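Local coordinates for biogenic amine-binding protein (Rhodnius prolixus, PDB 4GE1), which binds biogenic amines such as serotonin and norepinephrine as a salivary lipocalin of a blood-feeding insect, here holding tryptamine in its barrel, at residues A[55-60]-A[74-79]; A[18-23]-A[46-51]; A[94-99]-A[185-190]. All blocks are in the same frame, centred on the assembly; numbering follows the deposited sequence.

In the fold
From the N terminus, the first contact met along the chain is contact 2, where 18-23, leading into strand 23-31, meets strand 43-50 and closes a loop of 22 residues. Contact 1 follows in series: strands 55-64 and 69-78 pair as a hairpin with 13 residues between its segments. Contact 3 spans much more chain, 85 residues, and brings helix 181-189 back to the end of strand 88-96. None nests in or crosses another. The strands involved belong to one curled antiparallel sheet, the lipocalin barrel: 43-50 pairs with 55-64, and 69-78 with 88-96. Helix 181-189 lies against its outside, and Lys57 of contact 1 reaches the carbonyl of Leu188.

Contact 1: A[55-60]-A[74-79]; sequences KIKEVF and ISFAKV. With TSS (2-(1H-indol-3-yl)ethanamine), chain E.
Ile74 and Val59 form a non-hydrogen-bonded pair in the antiparallel hairpin of strands 55-64 and 69-78. Their side chains run alongside each other, both pointing the same way off the sheet, Ile74 CG2 4.0 Å from Val59 CG2, on the face where Leu184, Leu187 and Leu188 of helix 181-189 cover Val59. Ser75 turns to the other face, while its backbone is joined to Glu58 in both directions, Ser75 N to Glu58 O at 2.8 Å. Its OG, hydrogen-bonded to Asn93, sits at the edge of the Phe60 ring, 3.7 Å from CE1; its CB touches Glu58 OE2, which is hydrogen-bonded to Tyr89. Beside Phe76 runs Lys57: CG is anti to the backbone N (chi1 -177°) and the chain runs extended beyond it, CE 4.1 Å from Phe76 CE2, which carries NZ to its salt bridge with Glu196. Ala77 O accepts from Ile56 N at 2.8 Å, and Ala77 N bonds back to Ile56 O. Past Lys78, Val79 CG2 meets Ile56 CD1 at 3.8 Å. The tryptamine amine N1 lies 3.0 Å above the centre of the Phe60 ring; if protonated, it would probably gain from that pi cloud, alongside the ligand's hydrogen bonds to Asp73 and Gln139.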
loop_
_atom_site.group_PDB
_atom_site.type_symbol
_atom_site.label_atom_id
_atom_site.label_comp_id
_atom_site.label_asym_id
_atom_site.label_seq_id
_atom_site.Cartn_x
_atom_site.Cartn_y
_atom_site.Cartn_z
ATOM N N LYS A 55 -11.537 -8.358 11.023
ATOM C CA LYS A 55 -11.522 -7.387 9.934
ATOM C C LYS A 55 -10.171 -6.682 9.826
ATOM O O LYS A 55 -9.567 -6.304 10.832
ATOM C CB LYS A 55 -12.638 -6.352 10.112
ATOM C CG LYS A 55 -14.053 -6.922 10.004
ATOM C CD LYS A 55 -15.105 -5.828 10.167
ATOM C CE LYS A 55 -16.513 -6.358 9.904
ATOM N NZ LYS A 55 -17.403 -6.313 11.111
ATOM N N ILE A 56 -9.691 -6.515 8.599
ATOM C CA ILE A 56 -8.517 -5.680 8.361
ATOM C C ILE A 56 -8.946 -4.437 7.599
ATOM O O ILE A 56 -9.718 -4.516 6.647
ATOM C CB ILE A 56 -7.394 -6.440 7.615
ATOM C CG1 ILE A 56 -6.802 -7.532 8.510
ATOM C CG2 ILE A 56 -6.287 -5.490 7.185
ATOM C CD1 ILE A 56 -7.548 -8.821 8.449
ATOM N N LYS A 57 -8.459 -3.282 8.028
ATOM C CA LYS A 57 -8.890 -2.024 7.444
ATOM C C LYS A 57 -7.663 -1.183 7.191
ATOM O O LYS A 57 -6.816 -1.067 8.067
ATOM C CB LYS A 57 -9.839 -1.301 8.406
ATOM C CG LYS A 57 -10.407 0.004 7.869
ATOM C CD LYS A 57 -11.618 0.415 8.699
ATOM C CE LYS A 57 -12.282 1.667 8.168
ATOM N NZ LYS A 57 -13.473 2.006 9.009
ATOM N N GLU A 58 -7.545 -0.617 5.988
ATOM C CA GLU A 58 -6.345 0.135 5.636
ATOM C C GLU A 58 -6.716 1.442 4.949
ATOM O O GLU A 58 -7.358 1.435 3.901
ATOM C CB GLU A 58 -5.430 -0.694 4.731
ATOM C CG GLU A 58 -5.281 -2.152 5.151
ATOM C CD GLU A 58 -4.293 -2.915 4.279
ATOM O OE1 GLU A 58 -3.077 -2.640 4.374
ATOM O OE2 GLU A 58 -4.737 -3.785 3.499
ATOM N N VAL A 59 -6.321 2.557 5.556
ATOM C CA VAL A 59 -6.723 3.866 5.062
ATOM C C VAL A 59 -5.535 4.624 4.498
ATOM O O VAL A 59 -4.528 4.806 5.188
ATOM C CB VAL A 59 -7.389 4.704 6.163
ATOM C CG1 VAL A 59 -7.687 6.102 5.648
ATOM C CG2 VAL A 59 -8.671 4.030 6.642
ATOM N N PHE A 60 -5.658 5.054 3.241
ATOM C CA PHE A 60 -4.554 5.704 2.534
ATOM C C PHE A 60 -4.781 7.206 2.343
ATOM O O PHE A 60 -5.867 7.637 1.964
ATOM C CB PHE A 60 -4.338 5.061 1.156
ATOM C CG PHE A 60 -3.973 3.589 1.205
ATOM C CD1 PHE A 60 -4.953 2.622 1.350
ATOM C CD2 PHE A 60 -2.655 3.178 1.060
ATOM C CE1 PHE A 60 -4.624 1.271 1.378
ATOM C CE2 PHE A 60 -2.316 1.821 1.090
ATOM C CZ PHE A 60 -3.298 0.874 1.249
ATOM N N ILE A 74 -9.550 3.223 0.784
ATOM C CA ILE A 74 -9.577 2.330 1.934
ATOM C C ILE A 74 -9.684 0.894 1.482
ATOM O O ILE A 74 -10.548 0.558 0.670
ATOM C CB ILE A 74 -10.772 2.633 2.857
ATOM C CG1 ILE A 74 -10.818 4.130 3.202
ATOM C CG2 ILE A 74 -10.705 1.767 4.114
ATOM C CD1 ILE A 74 -12.095 4.554 3.934
ATOM N N SER A 75 -8.813 0.048 2.018
ATOM C CA SER A 75 -8.910 -1.382 1.760
ATOM C C SER A 75 -9.612 -2.088 2.904
ATOM O O SER A 75 -9.272 -1.884 4.078
ATOM C CB SER A 75 -7.532 -1.999 1.556
ATOM O OG SER A 75 -6.934 -1.507 0.382
ATOM N N PHE A 76 -10.587 -2.922 2.553
ATOM C CA PHE A 76 -11.283 -3.748 3.531
ATOM C C PHE A 76 -11.015 -5.209 3.204
ATOM O O PHE A 76 -11.183 -5.636 2.055
ATOM C CB PHE A 76 -12.792 -3.519 3.468
ATOM C CG PHE A 76 -13.203 -2.086 3.622
ATOM C CD1 PHE A 76 -13.205 -1.231 2.530
ATOM C CD2 PHE A 76 -13.622 -1.599 4.852
ATOM C CE1 PHE A 76 -13.603 0.092 2.664
ATOM C CE2 PHE A 76 -14.018 -0.279 5.000
ATOM C CZ PHE A 76 -14.009 0.572 3.903
ATOM N N ALA A 77 -10.598 -5.973 4.206
ATOM C CA ALA A 77 -10.417 -7.409 4.034
ATOM C C ALA A 77 -10.765 -8.128 5.320
ATOM O O ALA A 77 -11.062 -7.497 6.342
ATOM C CB ALA A 77 -8.993 -7.728 3.625
ATOM N N LYS A 78 -10.737 -9.452 5.250
ATOM C CA LYS A 78 -10.941 -10.294 6.411
ATOM C C LYS A 78 -9.841 -11.334 6.432
ATOM O O LYS A 78 -9.246 -11.637 5.398
ATOM C CB LYS A 78 -12.317 -10.962 6.368
ATOM C CG LYS A 78 -13.471 -9.974 6.290
ATOM C CD LYS A 78 -14.825 -10.669 6.292
ATOM C CE LYS A 78 -15.345 -10.874 7.700
ATOM N NZ LYS A 78 -16.753 -11.362 7.684
ATOM N N VAL A 79 -9.574 -11.870 7.615
ATOM C CA VAL A 79 -8.525 -12.859 7.802
ATOM C C VAL A 79 -8.710 -14.060 6.877
ATOM O O VAL A 79 -7.735 -14.698 6.480
ATOM C CB VAL A 79 -8.461 -13.325 9.283
ATOM C CG1 VAL A 79 -7.577 -14.558 9.437
ATOM C CG2 VAL A 79 -7.961 -12.202 10.158
HETATM N N1 TSS E . -3.834 2.378 -1.826
HETATM C CA TSS E . -3.876 1.609 -3.046
HETATM C CB TSS E . -2.599 0.966 -3.490
HETATM C CG TSS E . -1.695 0.411 -2.435
HETATM C CD1 TSS E . -0.459 0.915 -2.057
HETATM N NE1 TSS E . 0.061 0.134 -1.088
HETATM C CE2 TSS E . -0.821 -0.887 -0.800
HETATM C CD2 TSS E . -1.911 -0.743 -1.621
HETATM C CZ2 TSS E . -0.762 -1.955 0.136
HETATM C CH2 TSS E . -1.807 -2.871 0.214
HETATM C CZ3 TSS E . -2.916 -2.725 -0.623
HETATM C CE3 TSS E . -2.977 -1.669 -1.539
#

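Contact 2: A[18-23]-A[46-51]; sequences NFFTGS and FLHQKT
Phe19, Phe20 and His48 make an aromatic cluster at what should be the closed end of the barrel, as in other lipocalins, where Gly22, Ser23 and Trp24 match the GxW signature of the family. Phe20, the centre of an inverse gamma turn, points its ring edge at the face of His48 in a T-shaped pair: the planes stand at 69°, and Phe20 CD2 is 3.6 Å from His48 ND1. Phe20 CA adds a CH-pi contact, 3.9 Å from the centroid of the imidazole. Phe19 meets the same ring obliquely, CE1 to CE1 3.9 Å. With its CG placed between the backbone N and the carbonyl carbon (chi1 59°), His48 turns its ring in under this turn; NE2 makes a weak hydrogen bond to Phe19 O at 3.1 Å, and ND1 is hydrogen-bonded to Glu58 OE1, so both ring nitrogens have partners. The backbone is joined more firmly by His48 N, which reaches Gly22 O at 3.2 Å and nearly straight. One water bridges Phe20 O and Lys50 N, another Gly22 N and His48 O. Next along, Ser23 CB packs 3.7 Å from Leu47 CD1. Arg141 is hydrogen-bonded to the carbonyls of Phe19 and Ser23, Trp24 packs against Phe19, Phe46 and His48, and strand 43-50 continues the sheet into strand 55-64, with Leu188 of helix 181-189 lying on Leu47 and Gln49.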
loop_
_atom_site.group_PDB
_atom_site.type_symbol
_atom_site.label_atom_id
_atom_site.label_comp_id
_atom_site.label_asym_id
_atom_site.label_seq_id
_atom_site.Cartn_x
_atom_site.Cartn_y
_atom_site.Cartn_z
ATOM N N ASN A 18 1.508 -8.514 13.863
ATOM C CA ASN A 18 2.677 -7.634 13.858
ATOM C C ASN A 18 2.750 -6.736 12.629
ATOM O O ASN A 18 3.532 -5.786 12.592
ATOM C CB ASN A 18 3.970 -8.448 13.939
ATOM C CG ASN A 18 4.164 -9.116 15.287
ATOM O OD1 ASN A 18 3.615 -8.681 16.299
ATOM N ND2 ASN A 18 4.962 -10.178 15.306
ATOM N N PHE A 19 1.963 -7.046 11.608
ATOM C CA PHE A 19 2.036 -6.267 10.381
ATOM C C PHE A 19 0.953 -5.195 10.324
ATOM O O PHE A 19 1.242 -4.020 10.080
ATOM C CB PHE A 19 1.971 -7.164 9.142
ATOM C CG PHE A 19 2.265 -6.435 7.853
ATOM C CD1 PHE A 19 1.239 -5.889 7.100
ATOM C CD2 PHE A 19 3.572 -6.293 7.400
ATOM C CE1 PHE A 19 1.510 -5.214 5.909
ATOM C CE2 PHE A 19 3.846 -5.625 6.220
ATOM C CZ PHE A 19 2.815 -5.083 5.475
ATOM N N PHE A 20 -0.290 -5.603 10.543
ATOM C CA PHE A 20 -1.414 -4.680 10.444
ATOM C C PHE A 20 -1.617 -3.863 11.726
ATOM O O PHE A 20 -2.649 -3.959 12.397
ATOM C CB PHE A 20 -2.686 -5.432 10.068
ATOM C CG PHE A 20 -2.626 -6.077 8.715
ATOM C CD1 PHE A 20 -2.523 -7.456 8.595
ATOM C CD2 PHE A 20 -2.653 -5.302 7.564
ATOM C CE1 PHE A 20 -2.470 -8.055 7.349
ATOM C CE2 PHE A 20 -2.600 -5.890 6.312
ATOM C CZ PHE A 20 -2.510 -7.273 6.202
ATOM N N THR A 21 -0.613 -3.062 12.058
ATOM C CA THR A 21 -0.719 -2.118 13.157
ATOM C C THR A 21 0.167 -0.920 12.852
ATOM O O THR A 21 1.178 -1.053 12.167
ATOM C CB THR A 21 -0.302 -2.741 14.496
ATOM O OG1 THR A 21 -0.402 -1.753 15.527
ATOM C CG2 THR A 21 1.128 -3.239 14.430
ATOM N N GLY A 22 -0.218 0.248 13.354
ATOM C CA GLY A 22 0.527 1.459 13.076
ATOM C C GLY A 22 0.366 1.867 11.622
ATOM O O GLY A 22 -0.691 1.655 11.027
ATOM N N SER A 23 1.421 2.429 11.044
ATOM C CA SER A 23 1.336 3.014 9.708
ATOM C C SER A 23 2.574 2.747 8.847
ATOM O O SER A 23 3.613 2.297 9.346
ATOM C CB SER A 23 1.110 4.523 9.819
ATOM O OG SER A 23 2.197 5.127 10.496
ATOM N N PHE A 46 -0.173 5.358 4.927
ATOM C CA PHE A 46 -1.398 4.661 5.282
ATOM C C PHE A 46 -1.422 4.124 6.702
ATOM O O PHE A 46 -0.381 3.877 7.317
ATOM C CB PHE A 46 -1.854 3.632 4.223
ATOM C CG PHE A 46 -0.894 2.492 3.966
ATOM C CD1 PHE A 46 -1.161 1.220 4.463
ATOM C CD2 PHE A 46 0.224 2.666 3.163
ATOM C CE1 PHE A 46 -0.307 0.143 4.193
ATOM C CE2 PHE A 46 1.082 1.591 2.879
ATOM C CZ PHE A 46 0.818 0.332 3.408
ATOM N N LEU A 47 -2.635 4.003 7.223
ATOM C CA LEU A 47 -2.857 3.584 8.597
ATOM C C LEU A 47 -3.710 2.329 8.574
ATOM O O LEU A 47 -4.728 2.280 7.888
ATOM C CB LEU A 47 -3.594 4.700 9.349
ATOM C CG LEU A 47 -3.587 4.703 10.873
ATOM C CD1 LEU A 47 -2.179 4.958 11.370
ATOM C CD2 LEU A 47 -4.544 5.766 11.403
ATOM N N HIS A 48 -3.329 1.307 9.324
ATOM C CA HIS A 48 -4.161 0.114 9.291
ATOM C C HIS A 48 -4.290 -0.663 10.598
ATOM O O HIS A 48 -3.511 -0.488 11.533
ATOM C CB HIS A 48 -3.804 -0.798 8.095
ATOM C CG HIS A 48 -2.386 -1.278 8.081
ATOM N ND1 HIS A 48 -1.820 -1.891 6.982
ATOM C CD2 HIS A 48 -1.425 -1.244 9.035
ATOM C CE1 HIS A 48 -0.568 -2.212 7.258
ATOM N NE2 HIS A 48 -0.304 -1.830 8.494
ATOM N N GLN A 49 -5.314 -1.507 10.658
ATOM C CA GLN A 49 -5.594 -2.265 11.866
ATOM C C GLN A 49 -6.241 -3.598 11.538
ATOM O O GLN A 49 -6.873 -3.760 10.494
ATOM C CB GLN A 49 -6.530 -1.475 12.779
ATOM C CG GLN A 49 -7.735 -0.923 12.029
ATOM C CD GLN A 49 -8.908 -0.553 12.921
ATOM O OE1 GLN A 49 -8.745 0.049 13.991
ATOM N NE2 GLN A 49 -10.109 -0.904 12.471
ATOM N N LYS A 50 -6.067 -4.544 12.452
ATOM C CA LYS A 50 -6.787 -5.798 12.446
ATOM C C LYS A 50 -7.534 -5.882 13.781
ATOM O O LYS A 50 -6.911 -5.863 14.845
ATOM C CB LYS A 50 -5.805 -6.970 12.322
ATOM C CG LYS A 50 -6.476 -8.346 12.369
ATOM C CD LYS A 50 -5.452 -9.483 12.392
ATOM C CE LYS A 50 -5.331 -10.118 13.786
ATOM N NZ LYS A 50 -6.573 -10.814 14.237
ATOM N N THR A 51 -8.860 -5.963 13.734
ATOM C CA THR A 51 -9.635 -6.084 14.967
ATOM C C THR A 51 -10.012 -7.534 15.273
ATOM O O THR A 51 -9.836 -8.427 14.438
ATOM C CB THR A 51 -10.893 -5.186 14.963
ATOM O OG1 THR A 51 -11.638 -5.398 13.762
ATOM C CG2 THR A 51 -10.500 -3.703 15.069
HETATM O O HOH W 1 -4.365 -3.469 14.899
HETATM O O HOH W 2 -3.327 0.635 14.135
#

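Contact 3: A[94-99]-A[185-190]; sequences VIVEKD and QKLLKQ
The CA atoms nearest each other are those of Asp99 and Leu187, 7.5 Å apart, where the loop that follows strand 88-96 comes up to the last turn of helix 181-189. Gln190 is the first residue to leave helical backbone angles, and from there it gives the firm bond of the contact: NE2 to Asp99 O, 2.8 Å, with the N-H pointing well at the oxygen (162°). Asp99 O lies in the amide plane of Gln190, though the nitrogen stands 38° above the carbonyl plane of Asp99. CG anti to the backbone N (chi1 -173°) and an extended chain beyond it together bring the amide to Asp99. One turn earlier, Lys186 bends back to set NZ 3.4 Å from Lys98 O, a weak hydrogen bond. Between these two polar links Leu187 packs with CD2 3.7 Å from Lys98 O and CD1 4.1 Å from Val96 CG2. The Asp99 carboxylate instead pairs with Arg101. This is structural packing of the C-terminal helix on the outside of the lipocalin barrel, away from the tryptamine. Strand 88-96 is held by backbone bonds from Val96 to Tyr72 and Ile95 to Ile103, while the helix rests with Leu188 on Leu47 and Gln49 of strand 43-50 and with Leu187 on Phe192.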
loop_
_atom_site.group_PDB
_atom_site.type_symbol
_atom_site.label_atom_id
_atom_site.label_comp_id
_atom_site.label_asym_id
_atom_site.label_seq_id
_atom_site.Cartn_x
_atom_site.Cartn_y
_atom_site.Cartn_z
ATOM N N VAL A 94 -11.798 0.913 -1.856
ATOM C CA VAL A 94 -12.779 1.934 -2.171
ATOM C C VAL A 94 -12.116 3.304 -2.204
ATOM O O VAL A 94 -11.484 3.724 -1.231
ATOM C CB VAL A 94 -13.913 1.935 -1.127
ATOM C CG1 VAL A 94 -15.062 2.826 -1.581
ATOM C CG2 VAL A 94 -14.404 0.516 -0.885
ATOM N N ILE A 95 -12.239 3.987 -3.337
ATOM C CA ILE A 95 -11.741 5.349 -3.461
ATOM C C ILE A 95 -12.814 6.242 -2.859
ATOM O O ILE A 95 -13.974 6.174 -3.269
ATOM C CB ILE A 95 -11.527 5.743 -4.936
ATOM C CG1 ILE A 95 -10.703 4.684 -5.672
ATOM C CG2 ILE A 95 -10.894 7.120 -5.049
ATOM C CD1 ILE A 95 -9.334 4.454 -5.085
ATOM N N VAL A 96 -12.438 7.068 -1.887
ATOM C CA VAL A 96 -13.418 7.876 -1.172
ATOM C C VAL A 96 -13.050 9.357 -1.052
ATOM O O VAL A 96 -11.883 9.741 -1.140
ATOM C CB VAL A 96 -13.642 7.333 0.247
ATOM C CG1 VAL A 96 -14.062 5.872 0.187
ATOM C CG2 VAL A 96 -12.379 7.488 1.066
ATOM N N GLU A 97 -14.074 10.179 -0.854
ATOM C CA GLU A 97 -13.899 11.571 -0.464
ATOM C C GLU A 97 -13.359 11.642 0.959
ATOM O O GLU A 97 -13.363 10.646 1.693
ATOM C CB GLU A 97 -15.238 12.306 -0.509
ATOM C CG GLU A 97 -15.939 12.287 -1.858
ATOM C CD GLU A 97 -15.286 13.213 -2.860
ATOM O OE1 GLU A 97 -14.286 13.872 -2.500
ATOM O OE2 GLU A 97 -15.774 13.288 -4.008
ATOM N N LYS A 98 -12.916 12.832 1.349
ATOM C CA LYS A 98 -12.374 13.062 2.681
ATOM C C LYS A 98 -13.331 12.583 3.764
ATOM O O LYS A 98 -12.895 12.088 4.802
ATOM C CB LYS A 98 -12.076 14.552 2.869
ATOM C CG LYS A 98 -11.313 14.888 4.138
ATOM C CD LYS A 98 -10.624 16.243 4.018
ATOM C CE LYS A 98 -11.194 17.246 5.005
ATOM N NZ LYS A 98 -10.418 18.516 4.994
ATOM N N ASP A 99 -14.633 12.728 3.519
ATOM C CA ASP A 99 -15.644 12.355 4.500
ATOM C C ASP A 99 -16.090 10.890 4.400
ATOM O O ASP A 99 -17.005 10.457 5.117
ATOM C CB ASP A 99 -16.865 13.280 4.402
ATOM C CG ASP A 99 -17.726 12.984 3.189
ATOM O OD1 ASP A 99 -17.185 12.481 2.185
ATOM O OD2 ASP A 99 -18.943 13.259 3.237
ATOM N N GLN A 185 -6.914 8.969 10.706
ATOM C CA GLN A 185 -7.457 8.520 11.992
ATOM C C GLN A 185 -8.993 8.501 11.963
ATOM O O GLN A 185 -9.621 7.531 12.372
ATOM C CB GLN A 185 -6.926 9.413 13.127
ATOM C CG GLN A 185 -7.646 9.258 14.465
ATOM C CD GLN A 185 -7.304 7.961 15.191
ATOM O OE1 GLN A 185 -6.303 7.304 14.890
ATOM N NE2 GLN A 185 -8.139 7.590 16.157
ATOM N N LYS A 186 -9.589 9.568 11.443
ATOM C CA LYS A 186 -11.038 9.663 11.358
ATOM C C LYS A 186 -11.678 8.558 10.504
ATOM O O LYS A 186 -12.657 7.932 10.917
ATOM C CB LYS A 186 -11.422 11.039 10.817
ATOM C CG LYS A 186 -12.895 11.367 10.899
ATOM C CD LYS A 186 -13.157 12.738 10.295
ATOM C CE LYS A 186 -12.821 12.743 8.809
ATOM N NZ LYS A 186 -13.732 11.862 8.038
ATOM N N LEU A 187 -11.144 8.321 9.308
ATOM C CA LEU A 187 -11.742 7.315 8.434
ATOM C C LEU A 187 -11.548 5.904 8.994
ATOM O O LEU A 187 -12.409 5.035 8.840
ATOM C CB LEU A 187 -11.209 7.434 6.997
ATOM C CG LEU A 187 -11.721 8.647 6.209
ATOM C CD1 LEU A 187 -11.149 8.684 4.811
ATOM C CD2 LEU A 187 -13.239 8.642 6.154
ATOM N N LEU A 188 -10.425 5.688 9.667
ATOM C CA LEU A 188 -10.152 4.388 10.255
ATOM C C LEU A 188 -11.219 4.018 11.287
ATOM O O LEU A 188 -11.611 2.852 11.401
ATOM C CB LEU A 188 -8.767 4.368 10.898
ATOM C CG LEU A 188 -8.283 2.999 11.379
ATOM C CD1 LEU A 188 -7.645 2.226 10.234
ATOM C CD2 LEU A 188 -7.297 3.161 12.526
ATOM N N LYS A 189 -11.691 5.011 12.032
ATOM C CA LYS A 189 -12.679 4.758 13.078
ATOM C C LYS A 189 -14.122 4.824 12.553
ATOM O O LYS A 189 -15.030 4.235 13.133
ATOM C CB LYS A 189 -12.469 5.707 14.263
ATOM C CG LYS A 189 -13.315 5.364 15.480
ATOM C CD LYS A 189 -12.622 5.753 16.778
ATOM C CE LYS A 189 -12.333 7.245 16.838
ATOM N NZ LYS A 189 -11.730 7.638 18.144
ATOM N N GLN A 190 -14.311 5.524 11.439
ATOM C CA GLN A 190 -15.620 5.672 10.802
ATOM C C GLN A 190 -16.238 4.340 10.371
ATOM O O GLN A 190 -15.532 3.436 9.918
ATOM C CB GLN A 190 -15.485 6.578 9.579
ATOM C CG GLN A 190 -16.798 6.963 8.923
ATOM C CD GLN A 190 -16.701 8.310 8.236
ATOM O OE1 GLN A 190 -16.185 9.270 8.811
ATOM N NE2 GLN A 190 -17.181 8.385 6.996
#